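Local coordinates for protein peroxisomal acyl-coenzyme A oxidase 1 (Arabidopsis thaliana, PDB 1W07) that oxidises long- and medium-chain acyl-CoAs to 2-trans-enoyl-CoAs in the peroxisome, using FAD and passing the electrons to oxygen to give hydrogen peroxide, at residues B[101-104]-B[105-109]; B[249-253]-B[254-258]; B[641-644]-B[645-649]. The protein carries 1 engineered substitution. One frame throughout, in Å; residues are numbered along the deposited sequence.

The three contacts are all local, each holding one unbroken run of chain. Contact 1 lies within helix 98-113, where aromatic and apolar side chains pack along a helix whose Leu101 touches the flavin. Contact 2 is the turn that ends strand 247-250, and depends on a backbone carbonyl, two methionines and an arginine. Their centres are 17 Å apart and they meet where Ala109 O comes 4.1 Å from Leu255 CD1. All three are partly buried, contact 1 lying nearest the chain's centre and contact 3 farthest, at the subunit interface. Contact 3 begins helix 647-655, about 44 Å from that centre; the second subunit packs against its turn and adds a salt bridge and a ring stack.

Contact 1. Residues B[101-104]-B[105-109]; sequences LHWG and MFVPA
The His102 imidazole has Val107 CG2 over one face, while Phe106 approaches it obliquely, ND1 meeting CD2 of the phenyl ring at 3.8 Å. These two rings are near parallel, their planes at 27°, but slid so far apart that they barely overlap. Along the helix, CD2 of the same imidazole lies over the middle of the Trp103 ring, 3.5 Å above its plane, and Trp103 CE2 lies in plane at the imidazole's edge. Val107 CG2 also reaches Trp103 CE3, at 3.7 Å. Gly133 N donates to His102 ND1 and NE2 donates to Ala126 O, which together fix the imidazole's rotation.

The backbone is widened here. Leu101 O takes two donors, Met105 N from above the carbonyl plane and Phe106 N at 2.9 Å and nearly straight (169°); Val107 N to His102 O, 3.0 Å, is the second wide-turn bond. The helix kinks at Pro108, whose N has no bond to the turn before. Bent at chi2 and chi3, Met105 lies alongside Leu101, CG to CD1 3.7 Å, and touches Tyr135 and Glu424. With an alanine here, everything beyond CB is lost, which would probably open a gap beside Leu101 CD1 and take away a side chain that packs on Tyr135 and Glu424.

Leu101 touches the FAD, and Glu424 is the inferred proton acceptor, so this pi-type turn forms part of the flavin-site wall in the acyl-CoA oxidase fold.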
loop_
_atom_site.group_PDB
_atom_site.type_symbol
_atom_site.label_atom_id
_atom_site.label_comp_id
_atom_site.label_asym_id
_atom_site.label_seq_id
_atom_site.Cartn_x
_atom_site.Cartn_y
_atom_site.Cartn_z
ATOM N N LEU B 101 17.562 17.860 3.683
ATOM C CA LEU B 101 18.468 17.305 4.682
ATOM C C LEU B 101 19.445 18.344 5.204
ATOM O O LEU B 101 19.830 18.310 6.371
ATOM C CB LEU B 101 19.227 16.102 4.116
ATOM C CG LEU B 101 18.478 14.768 4.044
ATOM C CD1 LEU B 101 17.961 14.406 5.426
ATOM C CD2 LEU B 101 17.319 14.845 3.061
ATOM N N HIS B 102 19.849 19.263 4.336
ATOM C CA HIS B 102 20.757 20.328 4.719
ATOM C C HIS B 102 20.143 21.143 5.865
ATOM O O HIS B 102 20.759 21.317 6.913
ATOM C CB HIS B 102 21.003 21.247 3.531
ATOM C CG HIS B 102 21.902 22.398 3.839
ATOM N ND1 HIS B 102 23.266 22.259 3.980
ATOM C CD2 HIS B 102 21.631 23.708 4.054
ATOM C CE1 HIS B 102 23.799 23.436 4.259
ATOM N NE2 HIS B 102 22.828 24.333 4.312
ATOM N N TRP B 103 18.922 21.636 5.653
ATOM C CA TRP B 103 18.207 22.438 6.647
ATOM C C TRP B 103 17.532 21.606 7.743
ATOM O O TRP B 103 17.411 22.049 8.887
ATOM C CB TRP B 103 17.127 23.287 5.965
ATOM C CG TRP B 103 17.641 24.351 5.031
ATOM C CD1 TRP B 103 17.203 24.604 3.763
ATOM C CD2 TRP B 103 18.664 25.312 5.302
ATOM N NE1 TRP B 103 17.891 25.661 3.226
ATOM C CE2 TRP B 103 18.794 26.120 4.150
ATOM C CE3 TRP B 103 19.487 25.573 6.407
ATOM C CZ2 TRP B 103 19.711 27.175 4.072
ATOM C CZ3 TRP B 103 20.402 26.621 6.330
ATOM C CH2 TRP B 103 20.505 27.409 5.167
ATOM N N GLY B 104 17.090 20.405 7.389
ATOM C CA GLY B 104 16.399 19.569 8.350
ATOM C C GLY B 104 17.215 18.674 9.261
ATOM O O GLY B 104 16.736 18.290 10.330
ATOM N N MET B 105 18.439 18.349 8.861
ATOM C CA MET B 105 19.282 17.464 9.666
ATOM C C MET B 105 20.714 17.951 9.890
ATOM O O MET B 105 21.194 17.998 11.030
ATOM C CB MET B 105 19.327 16.071 9.025
ATOM C CG MET B 105 17.975 15.359 8.967
ATOM S SD MET B 105 17.228 15.055 10.588
ATOM C CE MET B 105 17.880 13.379 10.949
ATOM N N PHE B 106 21.397 18.296 8.805
ATOM C CA PHE B 106 22.776 18.757 8.888
ATOM C C PHE B 106 22.898 19.950 9.833
ATOM O O PHE B 106 23.707 19.927 10.760
ATOM C CB PHE B 106 23.278 19.134 7.496
ATOM C CG PHE B 106 24.704 19.595 7.472
ATOM C CD1 PHE B 106 25.734 18.716 7.796
ATOM C CD2 PHE B 106 25.021 20.903 7.119
ATOM C CE1 PHE B 106 27.054 19.123 7.767
ATOM C CE2 PHE B 106 26.350 21.327 7.086
ATOM C CZ PHE B 106 27.370 20.431 7.410
ATOM N N VAL B 107 22.086 20.985 9.608
ATOM C CA VAL B 107 22.134 22.174 10.456
ATOM C C VAL B 107 21.722 21.886 11.899
ATOM O O VAL B 107 22.439 22.233 12.836
ATOM C CB VAL B 107 21.253 23.298 9.874
ATOM C CG1 VAL B 107 21.029 24.395 10.903
ATOM C CG2 VAL B 107 21.934 23.877 8.646
ATOM N N PRO B 108 20.556 21.256 12.098
ATOM C CA PRO B 108 20.098 20.936 13.454
ATOM C C PRO B 108 21.127 20.114 14.239
ATOM O O PRO B 108 21.233 20.245 15.461
ATOM C CB PRO B 108 18.813 20.158 13.202
ATOM C CG PRO B 108 18.269 20.826 11.961
ATOM C CD PRO B 108 19.502 20.976 11.103
ATOM N N ALA B 109 21.883 19.272 13.534
ATOM C CA ALA B 109 22.888 18.428 14.177
ATOM C C ALA B 109 24.042 19.251 14.726
ATOM O O ALA B 109 24.472 19.043 15.863
ATOM C CB ALA B 109 23.417 17.388 13.190
#

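Contact 2. Residues B[249-253]-B[254-258]; sequences IPRDQ and MLMRL
This is a local turn contact, in which Arg251 and Met256 meet where strand 247-250 gives way to a 3-10 turn and then to the loop before strand 259-261. The turn is held by backbone bonds: Gln253 N donates to Pro250 O at 2.8 Å, and one residue on Met254 N makes a weak bond to Arg251 O, 3.4 Å long. Two methionine side chains also lie against Arg251 O. Met254 CB is 3.5 Å from it, and the terminal methyl of Met256, CE, is modelled so close to the same oxygen that its exact position is doubtful.

Met256 crosses the arginine side chain at about a right angle. Its chain is extended through chi2 and bent at chi3 (-130°), which brings CE to Arg251, where it stands 4.2 Å from CG and 3.8 Å from NH1, oblique to the guanidinium. The arginine is extended as far as CD and then bends at chi3 (64°), which brings NH1 near this methyl; NE forms a salt bridge with Asp160, and NH1 has a weak bond to Val261 O.

The turn belongs to the middle beta domain of the acyl-CoA dehydrogenase-type fold, strand 247-250 pairing antiparallel with strand 161-165. Beyond the turn the chain keeps to the sheet, Gln253 and Leu255 bonding through their backbones to Ile205 and Gly203 of strand 197-207, while Met254 packs on Phe162, Phe204 and Val261. Gln118 of helix 116-128 binds the backbone of Asp252, Met254 and Met256. A platinum(II) ion lies about 3 Å from the nearest side-chain atom of Met256, consistent with thioether binding of a heavy-atom reagent.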
loop_
_atom_site.group_PDB
_atom_site.type_symbol
_atom_site.label_atom_id
_atom_site.label_comp_id
_atom_site.label_asym_id
_atom_site.label_seq_id
_atom_site.Cartn_x
_atom_site.Cartn_y
_atom_site.Cartn_z
ATOM N N ILE B 249 40.631 13.839 9.449
ATOM C CA ILE B 249 40.011 15.136 9.677
ATOM C C ILE B 249 40.559 15.730 10.967
ATOM O O ILE B 249 40.972 15.002 11.867
ATOM C CB ILE B 249 38.479 15.025 9.830
ATOM C CG1 ILE B 249 38.159 14.140 11.041
ATOM C CG2 ILE B 249 37.859 14.474 8.551
ATOM C CD1 ILE B 249 36.714 14.212 11.490
ATOM N N PRO B 250 40.570 17.068 11.067
ATOM C CA PRO B 250 41.072 17.740 12.270
ATOM C C PRO B 250 40.292 17.303 13.514
ATOM O O PRO B 250 39.075 17.103 13.464
ATOM C CB PRO B 250 40.862 19.214 11.946
ATOM C CG PRO B 250 41.075 19.258 10.462
ATOM C CD PRO B 250 40.280 18.053 10.006
ATOM N N ARG B 251 41.003 17.155 14.625
ATOM C CA ARG B 251 40.385 16.748 15.877
ATOM C C ARG B 251 39.225 17.669 16.248
ATOM O O ARG B 251 38.244 17.236 16.855
ATOM C CB ARG B 251 41.432 16.762 16.996
ATOM C CG ARG B 251 40.908 16.369 18.369
ATOM C CD ARG B 251 42.018 16.413 19.425
ATOM N NE ARG B 251 42.535 17.770 19.616
ATOM C CZ ARG B 251 41.893 18.733 20.272
ATOM N NH1 ARG B 251 40.710 18.494 20.823
ATOM N NH2 ARG B 251 42.420 19.946 20.351
ATOM N N ASP B 252 39.336 18.939 15.876
ATOM C CA ASP B 252 38.299 19.901 16.209
ATOM C C ASP B 252 37.050 19.771 15.341
ATOM O O ASP B 252 36.089 20.519 15.523
ATOM C CB ASP B 252 38.865 21.322 16.118
ATOM C CG ASP B 252 39.065 21.776 14.695
ATOM O OD1 ASP B 252 39.541 20.968 13.864
ATOM O OD2 ASP B 252 38.761 22.947 14.404
ATOM N N GLN B 253 37.056 18.831 14.398
ATOM C CA GLN B 253 35.890 18.637 13.546
ATOM C C GLN B 253 34.912 17.635 14.169
ATOM O O GLN B 253 33.901 17.254 13.571
ATOM C CB GLN B 253 36.307 18.210 12.136
ATOM C CG GLN B 253 36.315 19.380 11.146
ATOM C CD GLN B 253 36.791 19.000 9.754
ATOM O OE1 GLN B 253 36.310 18.037 9.161
ATOM N NE2 GLN B 253 37.743 19.758 9.228
ATOM N N MET B 254 35.224 17.227 15.393
ATOM C CA MET B 254 34.364 16.319 16.134
ATOM C C MET B 254 33.405 17.196 16.924
ATOM O O MET B 254 33.845 18.060 17.681
ATOM C CB MET B 254 35.174 15.478 17.121
ATOM C CG MET B 254 34.307 14.611 18.037
ATOM S SD MET B 254 35.163 13.984 19.515
ATOM C CE MET B 254 33.865 14.011 20.700
ATOM N N LEU B 255 32.103 16.990 16.743
ATOM C CA LEU B 255 31.116 17.782 17.474
ATOM C C LEU B 255 31.378 17.538 18.955
ATOM O O LEU B 255 31.176 16.434 19.455
ATOM C CB LEU B 255 29.697 17.351 17.088
ATOM C CG LEU B 255 29.340 17.521 15.603
ATOM C CD1 LEU B 255 27.937 17.002 15.322
ATOM C CD2 LEU B 255 29.448 18.989 15.226
ATOM N N MET B 256 31.838 18.569 19.658
ATOM C CA MET B 256 32.155 18.427 21.071
ATOM C C MET B 256 31.372 19.324 22.026
ATOM O O MET B 256 31.961 20.103 22.766
ATOM C CB MET B 256 33.662 18.632 21.283
ATOM C CG MET B 256 34.541 17.637 20.520
ATOM S SD MET B 256 36.256 17.554 21.100
ATOM C CE MET B 256 37.170 17.722 19.598
ATOM N N ARG B 257 30.048 19.216 22.007
ATOM C CA ARG B 257 29.226 20.013 22.907
ATOM C C ARG B 257 28.997 19.243 24.199
ATOM O O ARG B 257 28.968 19.824 25.285
ATOM C CB ARG B 257 27.866 20.322 22.294
ATOM C CG ARG B 257 26.972 21.121 23.227
ATOM C CD ARG B 257 25.521 21.111 22.767
ATOM N NE ARG B 257 24.653 21.810 23.713
ATOM C CZ ARG B 257 23.322 21.808 23.666
ATOM N NH1 ARG B 257 22.679 21.143 22.711
ATOM N NH2 ARG B 257 22.626 22.460 24.588
ATOM N N LEU B 258 28.825 17.929 24.076
ATOM C CA LEU B 258 28.584 17.076 25.234
ATOM C C LEU B 258 29.741 16.136 25.520
ATOM O O LEU B 258 29.768 15.485 26.560
ATOM C CB LEU B 258 27.320 16.244 25.024
ATOM C CG LEU B 258 26.088 16.962 24.479
ATOM C CD1 LEU B 258 24.874 16.076 24.705
ATOM C CD2 LEU B 258 25.910 18.312 25.171
#

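Contact 3. Residues B[641-644]-B[645-649]; sequences SVVP and DGYQE
Hydrogen bonding first joins Tyr647 to Pro644: the amide N of Tyr647 reaches Pro644 O at 3.1 Å, with an angle of 151° at the hydrogen and the donor standing above the carbonyl plane. It closes a type II beta turn whose third position is Gly646, with a positive phi of 118°, where a CB would collide with the carbonyl oxygen of Asp645. Gly646 is also the N-cap of the helix. Upstream, Ser641 OG donates to Val643 O at 2.8 Å, from well above that carbonyl's plane. Gln648 NE2 makes a weak bond to Glu649 OE1.

Apolar packing centres on Val643. With CG1 anti to the backbone N (chi1 176°), this methyl comes 3.6 Å from Tyr647 CD2 and 3.8 Å from CG, meeting the ring obliquely. Pro644 CG adds a looser contact with Tyr647 CB, at 4.2 Å, and Gln648 OE1 lies in plane at the edge of the phenol ring.

Charge and ring stacking go to the second subunit: Asp645 OD1 forms a salt bridge with its Lys63, and Tyr647 stacks on its His214. Pro644 packs on Phe62 of that subunit as well. The turn thus starts helix 647-655, following helix 625-635 and its loop, and sets this C-terminal helix against helix 58-78 and the chain between strands 197-207 and 220-224 of the dimer partner.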
loop_
_atom_site.group_PDB
_atom_site.type_symbol
_atom_site.label_atom_id
_atom_site.label_comp_id
_atom_site.label_asym_id
_atom_site.label_seq_id
_atom_site.Cartn_x
_atom_site.Cartn_y
_atom_site.Cartn_z
ATOM N N SER B 641 3.042 9.317 -31.409
ATOM C CA SER B 641 2.695 8.763 -32.721
ATOM C C SER B 641 1.679 7.636 -32.549
ATOM O O SER B 641 1.750 6.880 -31.575
ATOM C CB SER B 641 3.937 8.194 -33.393
ATOM O OG SER B 641 4.374 7.038 -32.705
ATOM N N VAL B 642 0.749 7.526 -33.496
ATOM C CA VAL B 642 -0.278 6.489 -33.454
ATOM C C VAL B 642 0.322 5.119 -33.691
ATOM O O VAL B 642 -0.175 4.122 -33.180
ATOM C CB VAL B 642 -1.392 6.734 -34.500
ATOM C CG1 VAL B 642 -2.143 8.000 -34.149
ATOM C CG2 VAL B 642 -0.783 6.806 -35.908
ATOM N N VAL B 643 1.386 5.079 -34.487
ATOM C CA VAL B 643 2.087 3.834 -34.772
ATOM C C VAL B 643 3.314 3.803 -33.866
ATOM O O VAL B 643 4.234 4.604 -34.021
ATOM C CB VAL B 643 2.554 3.763 -36.235
ATOM C CG1 VAL B 643 3.367 2.499 -36.453
ATOM C CG2 VAL B 643 1.359 3.784 -37.159
ATOM N N PRO B 644 3.350 2.858 -32.910
ATOM C CA PRO B 644 4.451 2.713 -31.959
ATOM C C PRO B 644 5.801 2.324 -32.559
ATOM O O PRO B 644 5.873 1.563 -33.527
ATOM C CB PRO B 644 3.927 1.653 -30.997
ATOM C CG PRO B 644 3.151 0.751 -31.919
ATOM C CD PRO B 644 2.388 1.744 -32.779
ATOM N N ASP B 645 6.867 2.859 -31.978
ATOM C CA ASP B 645 8.207 2.524 -32.430
ATOM C C ASP B 645 8.439 1.090 -31.989
ATOM O O ASP B 645 8.295 0.780 -30.809
ATOM C CB ASP B 645 9.235 3.438 -31.769
ATOM C CG ASP B 645 10.666 3.008 -32.051
ATOM O OD1 ASP B 645 10.903 2.307 -33.057
ATOM O OD2 ASP B 645 11.549 3.377 -31.259
ATOM N N GLY B 646 8.800 0.238 -32.944
ATOM C CA GLY B 646 9.016 -1.165 -32.661
ATOM C C GLY B 646 8.011 -1.975 -33.461
ATOM O O GLY B 646 8.111 -3.197 -33.579
ATOM N N TYR B 647 7.023 -1.279 -34.006
ATOM C CA TYR B 647 5.985 -1.907 -34.815
ATOM C C TYR B 647 6.582 -2.674 -36.001
ATOM O O TYR B 647 6.267 -3.849 -36.216
ATOM C CB TYR B 647 5.033 -0.837 -35.340
ATOM C CG TYR B 647 4.369 -1.192 -36.651
ATOM C CD1 TYR B 647 3.386 -2.174 -36.717
ATOM C CD2 TYR B 647 4.745 -0.555 -37.829
ATOM C CE1 TYR B 647 2.789 -2.516 -37.924
ATOM C CE2 TYR B 647 4.158 -0.882 -39.043
ATOM C CZ TYR B 647 3.181 -1.872 -39.083
ATOM O OH TYR B 647 2.615 -2.240 -40.280
ATOM N N GLN B 648 7.443 -1.996 -36.757
ATOM C CA GLN B 648 8.092 -2.568 -37.934
ATOM C C GLN B 648 8.922 -3.808 -37.642
ATOM O O GLN B 648 8.934 -4.754 -38.428
ATOM C CB GLN B 648 8.978 -1.519 -38.621
ATOM C CG GLN B 648 8.221 -0.303 -39.151
ATOM C CD GLN B 648 7.889 0.708 -38.065
ATOM O OE1 GLN B 648 7.121 1.646 -38.288
ATOM N NE2 GLN B 648 8.472 0.528 -36.890
ATOM N N GLU B 649 9.608 -3.809 -36.505
ATOM C CA GLU B 649 10.449 -4.935 -36.133
ATOM C C GLU B 649 9.753 -6.035 -35.335
ATOM O O GLU B 649 10.012 -7.217 -35.553
ATOM C CB GLU B 649 11.653 -4.465 -35.308
ATOM C CG GLU B 649 12.258 -3.136 -35.722
ATOM C CD GLU B 649 11.585 -1.946 -35.062
ATOM O OE1 GLU B 649 10.402 -1.675 -35.356
ATOM O OE2 GLU B 649 12.250 -1.274 -34.242
#